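Probable amino acid aminotransferase (Mycobacterium tuberculosis, PDB 6Q1S) belongs to the class IV aminotransferase family and binds 4'-deoxy-4'-aminopyridoxal-5'-phosphate and 2-oxoglutaric acid. Local coordinates at residues B[5-10]-B[68-73]; B[92-97]-B[106-111]; B[135-140]-B[210-215]; B[179-184]-B[238-243]. All blocks are in the same frame, centred on the assembly; numbering follows the deposited sequence.

Contact 1 of 4, residues B[5-10]-B[68-73]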
loop_
_atom_site.group_PDB
_atom_site.type_symbol
_atom_site.label_atom_id
_atom_site.label_comp_id
_atom_site.label_asym_id
_atom_site.label_seq_id
_atom_site.Cartn_x
_atom_site.Cartn_y
_atom_site.Cartn_z
ATOM N N VAL B 5 -15.041 13.069 -13.120
ATOM C CA VAL B 5 -14.757 14.367 -13.722
ATOM C C VAL B 5 -13.249 14.491 -13.894
ATOM O O VAL B 5 -12.510 14.543 -12.903
ATOM C CB VAL B 5 -15.305 15.530 -12.885
ATOM C CG1 VAL B 5 -14.835 16.853 -13.462
ATOM C CG2 VAL B 5 -16.825 15.474 -12.837
ATOM N N THR B 6 -12.795 14.522 -15.144
ATOM C CA THR B 6 -11.385 14.678 -15.461
ATOM C C THR B 6 -10.961 16.136 -15.296
ATOM O O THR B 6 -11.791 17.045 -15.211
ATOM C CB THR B 6 -11.096 14.189 -16.880
ATOM O OG1 THR B 6 -11.807 14.999 -17.823
ATOM C CG2 THR B 6 -11.518 12.735 -17.036
ATOM N N LEU B 7 -9.643 16.351 -15.248
ATOM C CA LEU B 7 -9.117 17.697 -15.032
ATOM C C LEU B 7 -9.458 18.662 -16.160
ATOM O O LEU B 7 -9.411 19.877 -15.945
ATOM C CB LEU B 7 -7.600 17.641 -14.838
ATOM C CG LEU B 7 -7.114 17.787 -13.396
ATOM C CD1 LEU B 7 -7.622 16.638 -12.545
ATOM C CD2 LEU B 7 -5.597 17.861 -13.345
ATOM N N ASP B 8 -9.783 18.165 -17.356
ATOM C CA ASP B 8 -10.297 19.059 -18.386
ATOM C C ASP B 8 -11.681 19.591 -18.040
ATOM O O ASP B 8 -12.090 20.623 -18.584
ATOM C CB ASP B 8 -10.303 18.360 -19.750
ATOM C CG ASP B 8 -8.906 18.149 -20.300
ATOM O OD1 ASP B 8 -8.050 19.040 -20.112
ATOM O OD2 ASP B 8 -8.665 17.093 -20.921
ATOM N N GLY B 9 -12.410 18.915 -17.151
ATOM C CA GLY B 9 -13.686 19.407 -16.669
ATOM C C GLY B 9 -14.944 18.786 -17.229
ATOM O O GLY B 9 -16.038 19.275 -16.918
ATOM N N GLU B 10 -14.839 17.724 -18.020
ATOM C CA GLU B 10 -16.006 17.102 -18.634
ATOM C C GLU B 10 -16.363 15.827 -17.873
ATOM O O GLU B 10 -15.480 15.101 -17.393
ATOM C CB GLU B 10 -15.766 16.798 -20.130
ATOM C CG GLU B 10 -15.453 18.023 -20.985
ATOM C CD GLU B 10 -14.042 18.530 -20.771
ATOM O OE1 GLU B 10 -13.356 17.985 -19.878
ATOM O OE2 GLU B 10 -13.625 19.470 -21.480
ATOM N N PRO B 68 -5.323 25.224 -9.745
ATOM C CA PRO B 68 -6.465 25.771 -10.498
ATOM C C PRO B 68 -7.202 24.722 -11.310
ATOM O O PRO B 68 -8.429 24.809 -11.454
ATOM C CB PRO B 68 -5.817 26.831 -11.399
ATOM C CG PRO B 68 -4.592 27.238 -10.673
ATOM C CD PRO B 68 -4.090 25.990 -10.007
ATOM N N ARG B 69 -6.488 23.732 -11.848
ATOM C CA ARG B 69 -7.137 22.662 -12.600
ATOM C C ARG B 69 -7.925 21.738 -11.679
ATOM O O ARG B 69 -9.012 21.271 -12.040
ATOM C CB ARG B 69 -6.083 21.879 -13.385
ATOM C CG ARG B 69 -6.556 21.285 -14.705
ATOM C CD ARG B 69 -5.463 21.408 -15.762
ATOM N NE ARG B 69 -5.716 20.586 -16.944
ATOM C CZ ARG B 69 -5.105 19.432 -17.194
ATOM N NH1 ARG B 69 -4.199 18.961 -16.346
ATOM N NH2 ARG B 69 -5.395 18.750 -18.293
ATOM N N TRP B 70 -7.391 21.457 -10.488
ATOM C CA TRP B 70 -8.109 20.620 -9.530
ATOM C C TRP B 70 -9.348 21.322 -8.984
ATOM O O TRP B 70 -10.378 20.680 -8.756
ATOM C CB TRP B 70 -7.179 20.202 -8.391
ATOM C CG TRP B 70 -6.311 19.031 -8.733
ATOM C CD1 TRP B 70 -4.984 19.057 -9.052
ATOM C CD2 TRP B 70 -6.716 17.659 -8.812
ATOM N NE1 TRP B 70 -4.536 17.785 -9.311
ATOM C CE2 TRP B 70 -5.580 16.908 -9.171
ATOM C CE3 TRP B 70 -7.927 16.992 -8.608
ATOM C CZ2 TRP B 70 -5.619 15.525 -9.331
ATOM C CZ3 TRP B 70 -7.963 15.618 -8.767
ATOM C CH2 TRP B 70 -6.817 14.901 -9.127
ATOM N N ARG B 71 -9.266 22.636 -8.746
ATOM C CA ARG B 71 -10.421 23.353 -8.211
ATOM C C ARG B 71 -11.582 23.378 -9.198
ATOM O O ARG B 71 -12.744 23.429 -8.783
ATOM C CB ARG B 71 -10.044 24.779 -7.806
ATOM C CG ARG B 71 -9.229 24.871 -6.526
ATOM C CD ARG B 71 -9.110 26.313 -6.047
ATOM N NE ARG B 71 -7.917 26.987 -6.550
ATOM C CZ ARG B 71 -6.802 27.152 -5.847
ATOM N NH1 ARG B 71 -6.725 26.690 -4.608
ATOM N NH2 ARG B 71 -5.764 27.781 -6.381
ATOM N N ARG B 72 -11.295 23.376 -10.500
ATOM C CA ARG B 72 -12.378 23.347 -11.478
ATOM C C ARG B 72 -13.040 21.975 -11.528
ATOM O O ARG B 72 -14.269 21.877 -11.612
ATOM C CB ARG B 72 -11.862 23.745 -12.859
ATOM C CG ARG B 72 -12.956 23.831 -13.914
ATOM C CD ARG B 72 -12.386 24.241 -15.257
ATOM N NE ARG B 72 -11.399 23.282 -15.740
ATOM C CZ ARG B 72 -10.539 23.529 -16.721
ATOM N NH1 ARG B 72 -10.540 24.713 -17.321
ATOM N NH2 ARG B 72 -9.673 22.599 -17.098
ATOM N N ALA B 73 -12.240 20.905 -11.497
ATOM C CA ALA B 73 -12.807 19.561 -11.531
ATOM C C ALA B 73 -13.675 19.290 -10.307
ATOM O O ALA B 73 -14.731 18.657 -10.416
ATOM C CB ALA B 73 -11.688 18.524 -11.636
#

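Contact 2 of 4, residues B[92-97]-B[106-111]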
loop_
_atom_site.group_PDB
_atom_site.type_symbol
_atom_site.label_atom_id
_atom_site.label_comp_id
_atom_site.label_asym_id
_atom_site.label_seq_id
_atom_site.Cartn_x
_atom_site.Cartn_y
_atom_site.Cartn_z
ATOM N N ARG B 92 -13.775 12.279 -4.013
ATOM C CA ARG B 92 -12.402 11.811 -3.895
ATOM C C ARG B 92 -11.585 12.293 -5.085
ATOM O O ARG B 92 -12.072 12.303 -6.218
ATOM C CB ARG B 92 -12.333 10.278 -3.810
ATOM C CG ARG B 92 -12.527 9.730 -2.403
ATOM C CD ARG B 92 -12.705 8.217 -2.407
ATOM N NE ARG B 92 -13.827 7.762 -3.223
ATOM C CZ ARG B 92 -14.097 6.481 -3.456
ATOM N NH1 ARG B 92 -13.332 5.535 -2.927
ATOM N NH2 ARG B 92 -15.130 6.143 -4.217
ATOM N N LEU B 93 -10.349 12.707 -4.814
ATOM C CA LEU B 93 -9.395 13.124 -5.837
ATOM C C LEU B 93 -8.352 12.029 -6.011
ATOM O O LEU B 93 -7.598 11.744 -5.080
ATOM C CB LEU B 93 -8.713 14.435 -5.446
ATOM C CG LEU B 93 -9.555 15.414 -4.636
ATOM C CD1 LEU B 93 -8.700 16.562 -4.127
ATOM C CD2 LEU B 93 -10.684 15.930 -5.493
ATOM N N ILE B 94 -8.300 11.428 -7.195
ATOM C CA ILE B 94 -7.359 10.349 -7.480
ATOM C C ILE B 94 -6.233 10.910 -8.337
ATOM O O ILE B 94 -6.477 11.446 -9.424
ATOM C CB ILE B 94 -8.046 9.167 -8.178
ATOM C CG1 ILE B 94 -9.304 8.754 -7.412
ATOM C CG2 ILE B 94 -7.081 7.995 -8.305
ATOM C CD1 ILE B 94 -9.027 8.210 -6.029
ATOM N N TYR B 95 -4.999 10.786 -7.850
ATOM C CA TYR B 95 -3.819 11.340 -8.512
ATOM C C TYR B 95 -2.751 10.249 -8.531
ATOM O O TYR B 95 -2.086 10.004 -7.520
ATOM C CB TYR B 95 -3.333 12.599 -7.801
ATOM C CG TYR B 95 -2.240 13.354 -8.523
ATOM C CD1 TYR B 95 -2.254 13.487 -9.905
ATOM C CD2 TYR B 95 -1.209 13.961 -7.817
ATOM C CE1 TYR B 95 -1.257 14.185 -10.566
ATOM C CE2 TYR B 95 -0.211 14.662 -8.467
ATOM C CZ TYR B 95 -0.238 14.772 -9.839
ATOM O OH TYR B 95 0.755 15.471 -10.489
ATOM N N SER B 96 -2.585 9.605 -9.681
ATOM C CA SER B 96 -1.673 8.485 -9.834
ATOM C C SER B 96 -0.503 8.862 -10.730
ATOM O O SER B 96 -0.552 9.847 -11.471
ATOM C CB SER B 96 -2.398 7.273 -10.425
ATOM O OG SER B 96 -1.538 6.527 -11.269
ATOM N N ARG B 97 0.553 8.049 -10.661
ATOM C CA ARG B 97 1.744 8.292 -11.464
ATOM C C ARG B 97 1.504 8.075 -12.953
ATOM O O ARG B 97 2.339 8.490 -13.764
ATOM C CB ARG B 97 2.895 7.406 -10.978
ATOM C CG ARG B 97 4.279 7.938 -11.332
ATOM C CD ARG B 97 5.376 7.190 -10.589
ATOM N NE ARG B 97 5.165 7.199 -9.144
ATOM C CZ ARG B 97 5.597 8.158 -8.330
ATOM N NH1 ARG B 97 6.272 9.193 -8.815
ATOM N NH2 ARG B 97 5.358 8.083 -7.030
ATOM N N THR B 106 -1.980 10.176 -14.017
ATOM C CA THR B 106 -3.426 10.006 -14.021
ATOM C C THR B 106 -4.039 10.853 -12.913
ATOM O O THR B 106 -3.561 10.838 -11.775
ATOM C CB THR B 106 -3.801 8.535 -13.832
ATOM O OG1 THR B 106 -3.130 7.737 -14.816
ATOM C CG2 THR B 106 -5.303 8.347 -13.976
ATOM N N ALA B 107 -5.085 11.605 -13.255
ATOM C CA ALA B 107 -5.711 12.517 -12.306
ATOM C C ALA B 107 -7.184 12.670 -12.649
ATOM O O ALA B 107 -7.519 13.013 -13.785
ATOM C CB ALA B 107 -5.016 13.881 -12.326
ATOM N N TYR B 108 -8.059 12.415 -11.677
ATOM C CA TYR B 108 -9.485 12.624 -11.889
ATOM C C TYR B 108 -10.172 12.829 -10.547
ATOM O O TYR B 108 -9.590 12.611 -9.481
ATOM C CB TYR B 108 -10.123 11.467 -12.667
ATOM C CG TYR B 108 -10.068 10.117 -11.987
ATOM C CD1 TYR B 108 -8.983 9.269 -12.168
ATOM C CD2 TYR B 108 -11.113 9.680 -11.185
ATOM C CE1 TYR B 108 -8.935 8.031 -11.557
ATOM C CE2 TYR B 108 -11.073 8.445 -10.570
ATOM C CZ TYR B 108 -9.982 7.624 -10.760
ATOM O OH TYR B 108 -9.942 6.392 -10.151
ATOM N N VAL B 109 -11.432 13.254 -10.621
ATOM C CA VAL B 109 -12.264 13.537 -9.459
ATOM C C VAL B 109 -13.487 12.635 -9.516
ATOM O O VAL B 109 -14.088 12.455 -10.581
ATOM C CB VAL B 109 -12.674 15.025 -9.422
ATOM C CG1 VAL B 109 -13.827 15.253 -8.456
ATOM C CG2 VAL B 109 -11.485 15.891 -9.053
ATOM N N MET B 110 -13.854 12.065 -8.369
ATOM C CA MET B 110 -14.931 11.086 -8.302
ATOM C C MET B 110 -15.833 11.370 -7.112
ATOM O O MET B 110 -15.345 11.575 -5.997
ATOM C CB MET B 110 -14.363 9.668 -8.204
ATOM C CG MET B 110 -15.410 8.597 -8.026
ATOM S SD MET B 110 -14.735 6.949 -8.289
ATOM C CE MET B 110 -13.230 7.063 -7.329
ATOM N N VAL B 111 -17.144 11.373 -7.350
ATOM C CA VAL B 111 -18.141 11.524 -6.298
ATOM C C VAL B 111 -18.952 10.239 -6.217
ATOM O O VAL B 111 -19.352 9.680 -7.245
ATOM C CB VAL B 111 -19.060 12.736 -6.552
ATOM C CG1 VAL B 111 -19.823 13.092 -5.287
ATOM C CG2 VAL B 111 -18.252 13.922 -7.051
#

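Contact 3 of 4, residues B[135-140]-B[210-215]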
loop_
_atom_site.group_PDB
_atom_site.type_symbol
_atom_site.label_atom_id
_atom_site.label_comp_id
_atom_site.label_asym_id
_atom_site.label_seq_id
_atom_site.Cartn_x
_atom_site.Cartn_y
_atom_site.Cartn_z
ATOM N N LEU B 135 5.202 0.329 14.175
ATOM C CA LEU B 135 6.073 1.467 13.948
ATOM C C LEU B 135 6.372 2.170 15.258
ATOM O O LEU B 135 5.482 2.316 16.099
ATOM C CB LEU B 135 5.415 2.472 12.999
ATOM C CG LEU B 135 5.381 2.225 11.494
ATOM C CD1 LEU B 135 4.500 3.265 10.822
ATOM C CD2 LEU B 135 6.790 2.294 10.940
ATOM N N PRO B 136 7.613 2.589 15.454
ATOM C CA PRO B 136 7.932 3.467 16.579
ATOM C C PRO B 136 7.605 4.917 16.251
ATOM O O PRO B 136 7.454 5.308 15.092
ATOM C CB PRO B 136 9.435 3.256 16.782
ATOM C CG PRO B 136 9.931 2.861 15.440
ATOM C CD PRO B 136 8.819 2.124 14.751
ATOM N N ALA B 137 7.502 5.719 17.312
ATOM C CA ALA B 137 7.100 7.115 17.176
ATOM C C ALA B 137 8.081 7.935 16.346
ATOM O O ALA B 137 7.696 8.979 15.809
ATOM C CB ALA B 137 6.935 7.742 18.561
ATOM N N ASP B 138 9.338 7.505 16.245
ATOM C CA ASP B 138 10.338 8.210 15.451
ATOM C C ASP B 138 10.202 7.983 13.950
ATOM O O ASP B 138 10.939 8.606 13.180
ATOM C CB ASP B 138 11.743 7.762 15.877
ATOM C CG ASP B 138 11.953 6.254 15.728
ATOM O OD1 ASP B 138 11.200 5.604 14.971
ATOM O OD2 ASP B 138 12.880 5.712 16.368
ATOM N N GLY B 139 9.269 7.135 13.516
ATOM C CA GLY B 139 9.271 6.681 12.134
ATOM C C GLY B 139 8.941 7.728 11.089
ATOM O O GLY B 139 9.363 7.602 9.935
ATOM N N GLY B 140 8.193 8.768 11.457
ATOM C CA GLY B 140 7.758 9.722 10.447
ATOM C C GLY B 140 8.884 10.576 9.894
ATOM O O GLY B 140 9.026 10.726 8.677
ATOM N N PRO B 210 2.583 15.821 15.202
ATOM C CA PRO B 210 2.699 15.530 13.765
ATOM C C PRO B 210 3.981 14.821 13.371
ATOM O O PRO B 210 4.007 14.188 12.308
ATOM C CB PRO B 210 2.627 16.920 13.123
ATOM C CG PRO B 210 3.156 17.837 14.173
ATOM C CD PRO B 210 2.716 17.260 15.489
ATOM N N TRP B 211 5.040 14.891 14.178
ATOM C CA TRP B 211 6.262 14.190 13.809
ATOM C C TRP B 211 6.148 12.682 13.983
ATOM O O TRP B 211 7.075 11.961 13.598
ATOM C CB TRP B 211 7.454 14.732 14.605
ATOM C CG TRP B 211 7.256 14.808 16.087
ATOM C CD1 TRP B 211 7.480 13.816 16.996
ATOM C CD2 TRP B 211 6.789 15.938 16.832
ATOM N NE1 TRP B 211 7.189 14.261 18.262
ATOM C CE2 TRP B 211 6.762 15.560 18.189
ATOM C CE3 TRP B 211 6.392 17.232 16.483
ATOM C CZ2 TRP B 211 6.355 16.432 19.198
ATOM C CZ3 TRP B 211 5.987 18.094 17.485
ATOM C CH2 TRP B 211 5.969 17.691 18.826
ATOM N N TYR B 212 5.043 12.191 14.541
ATOM C CA TYR B 212 4.785 10.763 14.547
ATOM C C TYR B 212 4.558 10.260 13.121
ATOM O O TYR B 212 4.157 11.024 12.240
ATOM C CB TYR B 212 3.559 10.440 15.400
ATOM C CG TYR B 212 3.797 10.417 16.894
ATOM C CD1 TYR B 212 4.986 10.876 17.444
ATOM C CD2 TYR B 212 2.832 9.905 17.753
ATOM C CE1 TYR B 212 5.197 10.845 18.815
ATOM C CE2 TYR B 212 3.035 9.868 19.118
ATOM C CZ TYR B 212 4.217 10.338 19.644
ATOM O OH TYR B 212 4.414 10.297 21.004
ATOM N N PRO B 213 4.806 8.969 12.867
ATOM C CA PRO B 213 4.548 8.414 11.531
ATOM C C PRO B 213 3.065 8.296 11.216
ATOM O O PRO B 213 2.559 7.185 11.031
ATOM C CB PRO B 213 5.216 7.034 11.593
ATOM C CG PRO B 213 5.194 6.679 13.043
ATOM C CD PRO B 213 5.402 7.972 13.775
ATOM N N ILE B 214 2.355 9.424 11.147
ATOM C CA ILE B 214 0.910 9.433 10.955
ATOM C C ILE B 214 0.549 10.506 9.934
ATOM O O ILE B 214 1.367 11.351 9.565
ATOM C CB ILE B 214 0.143 9.679 12.273
ATOM C CG1 ILE B 214 0.474 11.059 12.839
ATOM C CG2 ILE B 214 0.463 8.599 13.295
ATOM C CD1 ILE B 214 -0.347 11.425 14.056
ATOM N N LEU B 215 -0.701 10.461 9.481
ATOM C CA LEU B 215 -1.227 11.492 8.602
ATOM C C LEU B 215 -1.709 12.691 9.411
ATOM O O LEU B 215 -2.193 12.555 10.538
ATOM C CB LEU B 215 -2.381 10.950 7.754
ATOM C CG LEU B 215 -2.150 10.031 6.545
ATOM C CD1 LEU B 215 -1.452 10.783 5.422
ATOM C CD2 LEU B 215 -1.387 8.753 6.892
#

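Contact 4 of 4, residues B[179-184]-B[238-243]. With PMP (4'-deoxy-4'-aminopyridoxal-5'-phosphate), chain G.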
loop_
_atom_site.group_PDB
_atom_site.type_symbol
_atom_site.label_atom_id
_atom_site.label_comp_id
_atom_site.label_asym_id
_atom_site.label_seq_id
_atom_site.Cartn_x
_atom_site.Cartn_y
_atom_site.Cartn_z
ATOM N N ASP B 179 6.532 1.732 20.913
ATOM C CA ASP B 179 6.924 2.512 22.077
ATOM C C ASP B 179 5.799 2.622 23.095
ATOM O O ASP B 179 6.059 2.928 24.265
ATOM C CB ASP B 179 7.349 3.895 21.569
ATOM C CG ASP B 179 8.764 4.267 21.961
ATOM O OD1 ASP B 179 9.364 3.573 22.807
ATOM O OD2 ASP B 179 9.328 5.166 21.292
ATOM N N GLY B 180 4.564 2.359 22.678
ATOM C CA GLY B 180 3.417 2.439 23.555
ATOM C C GLY B 180 2.663 3.739 23.447
ATOM O O GLY B 180 1.820 4.022 24.306
ATOM N N TYR B 181 2.950 4.543 22.428
ATOM C CA TYR B 181 2.298 5.826 22.217
ATOM C C TYR B 181 1.196 5.696 21.172
ATOM O O TYR B 181 1.311 4.922 20.216
ATOM C CB TYR B 181 3.320 6.883 21.773
ATOM C CG TYR B 181 4.363 7.183 22.832
ATOM C CD1 TYR B 181 5.626 6.608 22.766
ATOM C CD2 TYR B 181 4.088 8.030 23.896
ATOM C CE1 TYR B 181 6.583 6.865 23.726
ATOM C CE2 TYR B 181 5.042 8.294 24.864
ATOM C CZ TYR B 181 6.288 7.707 24.772
ATOM O OH TYR B 181 7.239 7.968 25.734
ATOM N N VAL B 182 0.123 6.463 21.364
ATOM C CA VAL B 182 -1.000 6.443 20.433
ATOM C C VAL B 182 -0.600 7.115 19.125
ATOM O O VAL B 182 -0.011 8.206 19.119
ATOM C CB VAL B 182 -2.228 7.120 21.057
ATOM C CG1 VAL B 182 -3.375 7.175 20.054
ATOM C CG2 VAL B 182 -2.657 6.371 22.305
ATOM N N LEU B 183 -0.923 6.465 18.006
ATOM C CA LEU B 183 -0.595 6.993 16.690
ATOM C C LEU B 183 -1.825 7.604 16.025
ATOM O O LEU B 183 -2.045 8.817 16.109
ATOM C CB LEU B 183 -0.005 5.889 15.810
ATOM C CG LEU B 183 1.356 5.343 16.243
ATOM C CD1 LEU B 183 1.774 4.178 15.364
ATOM C CD2 LEU B 183 2.397 6.446 16.193
ATOM N N GLU B 184 -2.632 6.774 15.373
ATOM C CA GLU B 184 -3.816 7.240 14.661
ATOM C C GLU B 184 -4.704 6.034 14.386
ATOM O O GLU B 184 -4.421 4.918 14.828
ATOM C CB GLU B 184 -3.438 7.958 13.362
ATOM C CG GLU B 184 -2.780 7.054 12.332
ATOM C CD GLU B 184 -2.427 7.782 11.048
ATOM O OE1 GLU B 184 -1.713 7.192 10.209
ATOM O OE2 GLU B 184 -2.860 8.941 10.875
ATOM N N ALA B 238 2.263 13.474 23.592
ATOM C CA ALA B 238 2.513 12.040 23.484
ATOM C C ALA B 238 1.453 11.311 24.301
ATOM O O ALA B 238 1.541 11.238 25.528
ATOM C CB ALA B 238 3.918 11.700 23.965
ATOM N N LEU B 239 0.447 10.761 23.624
ATOM C CA LEU B 239 -0.636 10.070 24.307
ATOM C C LEU B 239 -0.309 8.590 24.414
ATOM O O LEU B 239 0.262 7.998 23.494
ATOM C CB LEU B 239 -1.980 10.246 23.589
ATOM C CG LEU B 239 -2.756 11.569 23.536
ATOM C CD1 LEU B 239 -1.983 12.706 22.914
ATOM C CD2 LEU B 239 -4.065 11.359 22.785
ATOM N N ARG B 240 -0.673 8.002 25.545
ATOM C CA ARG B 240 -0.505 6.581 25.796
ATOM C C ARG B 240 -1.868 5.918 25.901
ATOM O O ARG B 240 -2.910 6.580 25.899
ATOM C CB ARG B 240 0.287 6.360 27.090
ATOM C CG ARG B 240 1.537 7.217 27.215
ATOM C CD ARG B 240 2.768 6.464 26.761
ATOM N NE ARG B 240 3.054 5.324 27.625
ATOM C CZ ARG B 240 4.016 4.439 27.397
ATOM N NH1 ARG B 240 4.786 4.556 26.325
ATOM N NH2 ARG B 240 4.206 3.433 28.239
ATOM N N VAL B 241 -1.854 4.585 25.972
ATOM C CA VAL B 241 -3.110 3.849 26.081
ATOM C C VAL B 241 -3.807 4.198 27.388
ATOM O O VAL B 241 -5.041 4.274 27.445
ATOM C CB VAL B 241 -2.857 2.333 25.951
ATOM C CG1 VAL B 241 -4.115 1.548 26.275
ATOM C CG2 VAL B 241 -2.389 1.997 24.545
ATOM N N ALA B 242 -3.034 4.439 28.451
ATOM C CA ALA B 242 -3.622 4.846 29.723
ATOM C C ALA B 242 -4.350 6.179 29.599
ATOM O O ALA B 242 -5.438 6.355 30.162
ATOM C CB ALA B 242 -2.538 4.927 30.797
ATOM N N ASP B 243 -3.770 7.129 28.862
ATOM C CA ASP B 243 -4.423 8.414 28.636
ATOM C C ASP B 243 -5.708 8.277 27.832
ATOM O O ASP B 243 -6.564 9.166 27.895
ATOM C CB ASP B 243 -3.466 9.379 27.936
ATOM C CG ASP B 243 -2.212 9.642 28.743
ATOM O OD1 ASP B 243 -1.184 10.018 28.145
ATOM O OD2 ASP B 243 -2.242 9.430 29.973
HETATM N N1 PMP G . -5.365 9.022 9.167
HETATM C C2 PMP G . -5.465 8.225 8.076
HETATM C C2A PMP G . -4.512 7.073 7.895
HETATM C C3 PMP G . -6.512 8.484 7.056
HETATM O O3 PMP G . -6.633 7.698 5.951
HETATM C C4 PMP G . -7.421 9.629 7.287
HETATM C C4A PMP G . -8.518 9.973 6.308
HETATM N N4A PMP G . -9.466 8.849 6.218
HETATM C C5 PMP G . -7.206 10.422 8.520
HETATM C C6 PMP G . -6.181 10.067 9.392
HETATM C C5A PMP G . -8.094 11.609 8.823
HETATM O O4P PMP G . -7.869 12.632 7.855
HETATM P P PMP G . -9.057 13.627 7.420
HETATM O O1P PMP G . -10.177 12.805 6.828
HETATM O O2P PMP G . -9.544 14.367 8.644
HETATM O O3P PMP G . -8.536 14.604 6.395
#

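Contact 1 of 4, residues B[5-10]-B[68-73]
Arg-69 reaches out from helix 67-84 to the type I beta turn of Thr-6 to Gly-9, the turn that follows strand 3-6, outermost in this chain's five-stranded antiparallel sheet; Gly-9, with a positive phi that glycine readily adopts, closes it. Arg-69 CG rests 3.4 Å from Leu-7 O, and the guanidinium lays one face over Leu-7 CB. Beyond that methylene, Arg-69 NH2 forms a salt bridge with Asp-8 OD1 (3.2 Å), meeting the carboxylate from above its plane; the planes are 64° apart, and a single N-H...O bond joins the groups, not a paired one. Trp-70 starts away from the turn, but with CG anti to the carbonyl carbon (chi1 -82°) its indole swings back, and Leu-7 CD1 sits 3.7 Å from the centroid of the six-membered ring, a CH-pi contact over the face. The indole of Trp-70 also packs on Ala-107 and Val-109 of strand 106-113, so Leu-7 is wedged among apolar neighbours. Arg-72 is long enough to carry its charge round to the turn backbone: NH2 donates to Leu-7 O over 3.0 Å at 171°, in the planes of both the guanidinium and the carbonyl. Ala-73, with just a methyl, lets the strand draw near: its CB is 3.9 Å from Thr-6 O, and its carbonyl O is 3.5 Å from Val-5 CG1.

Contact 2 of 4, residues B[92-97]-B[106-111]
Arg-92 and Met-110 pair across two antiparallel strands, their side chains running next to each other on one face of the sheet. From the arginine CB, 3.9 Å from Met-110 O, the chain leaves beside its own backbone N and stays extended until a bend at chi3 (-58°) turns the head over the methionine. NE is buried and has no partner in the model. Arg-92 CZ comes next, 4.0 Å from Met-110 CE, and Arg-92 NH2 is nearer still at 3.8 Å. The flexible, apolar thioether suits this place: its methyl rests on one face of the guanidinium, toward the rim, while the charge of Arg-92 is met by Glu-100 of the second subunit, which NH1 bonds as a salt bridge. On the same face of the sheet Ile-94 CB lies over the ring of Tyr-108, 3.6 Å from Tyr-108 CZ, while CG1 and CG2 straddle the ring's far end. Tyr-108 takes the crowded position between backbone N and carbonyl carbon (chi1 62°), which lays its ring alongside the isoleucine, and its OH bonds to Ala-21 O of the second subunit. On the opposite face, Leu-93 CD2 meets Val-109 CG2 at 3.6 Å, and Tyr-95 CD1 meets Ala-107 CB at 3.7 Å. Reciprocal backbone bonds between Ile-94 and Tyr-108 mark antiparallel pairing; joined by a short connection, strands 89-96 and 106-113 form a beta hairpin within the five-stranded sheet.

Contact 3 of 4, residues B[135-140]-B[210-215]
The type I turn from Pro-136 to Gly-139 delivers Gly-140 against the inverse gamma turn centred on Pro-213, so closely that the CA atoms of Gly-140 and Pro-213 are 3.6 Å apart. Glycine, with no side chain, suits that approach, because the carbonyls of Trp-211 and Tyr-212 lie close to its CA. Pro-213 is the hub, its ring fitted into the hollow of the opposing turn: CD lies 3.2 Å from Ala-137 O, CG 3.3 Å from Pro-136 O, and CB 3.4 Å from Gly-140 N. Leu-135 slides past the proline in the opposite direction, its CD1 3.9 Å from Pro-213 CB. Away from the leucine, the Ala-137 methyl sits over one face of the Tyr-212 ring, toward the rim and 3.6 Å from CE1, a CH-pi contact. Tyr-212 CG lies beside its own backbone N (chi1 -79°), which stands the ring up against this small residue. Leu-135 and Pro-136 also pack on Gly-134 of the second subunit, while Leu-215 touches 4'-deoxy-4'-aminopyridoxal-5'-phosphate. Proline has no N-H to donate, and the two segments share no hydrogen bond; their fit therefore depends on complementary shape, with ring carbons set against carbonyl oxygens.

Contact 4 of 4, residues B[179-184]-B[238-243]
Val-182 N donates to Leu-239 O, a short, nearly straight bond (2.6 Å, 172°) that ties the two backbones together, and CB of Val-182 packs on CB of Leu-239. Beside it Arg-240 curls over Tyr-181: Arg-240 CD touches Tyr-181 CE2 at 3.5 Å, and NH1 lies 3.8 Å above the middle of the ring. The planes are 68° apart, so this cation-pi contact is steep rather than stacked. Bends at chi2 and chi3 fold the arginine back, and NH1 also gives a weak bond to Asp-179 O (2.9 Å). Gly-180, with positive phi, leaves room for that head. Ala-238 adds a methyl, its CB 3.7 Å from Tyr-181 CD2. Farther out, Ser-177 OG holds Tyr-181 N, and farther along segment 179-184, Glu-184 places OE2 3.0 Å from N1 of 4'-deoxy-4'-aminopyridoxal-5'-phosphate. Val-182 packs on strands 172-176 and 189-194, Leu-239 on 189-194, and Val-241, at helix 241-245, on 172-176.

How the contacts relate
Contacts 1 and 2 share the five-stranded antiparallel sheet: strand 3-6 is bonded to 106-113, and the indole of Trp-70 covers Ala-107. Contact 2 is the buried one, a hairpin rich in backbone bonds. Contact 1, at the sheet's margin, is partly exposed and adds arginine bonds to an apolar core. Contacts 2 and 3 both meet the second subunit. Contacts 3 and 4 belong together elsewhere, interleaved along the chain and joined where Glu-184 bonds to Leu-215 N, close to 4'-deoxy-4'-aminopyridoxal-5'-phosphate. Both are partly buried and made largely by loops, one relying on proline shape, the other on backbone bonding and cation-pi. Contacts 1 and 4 lie about 40 Å apart between centres.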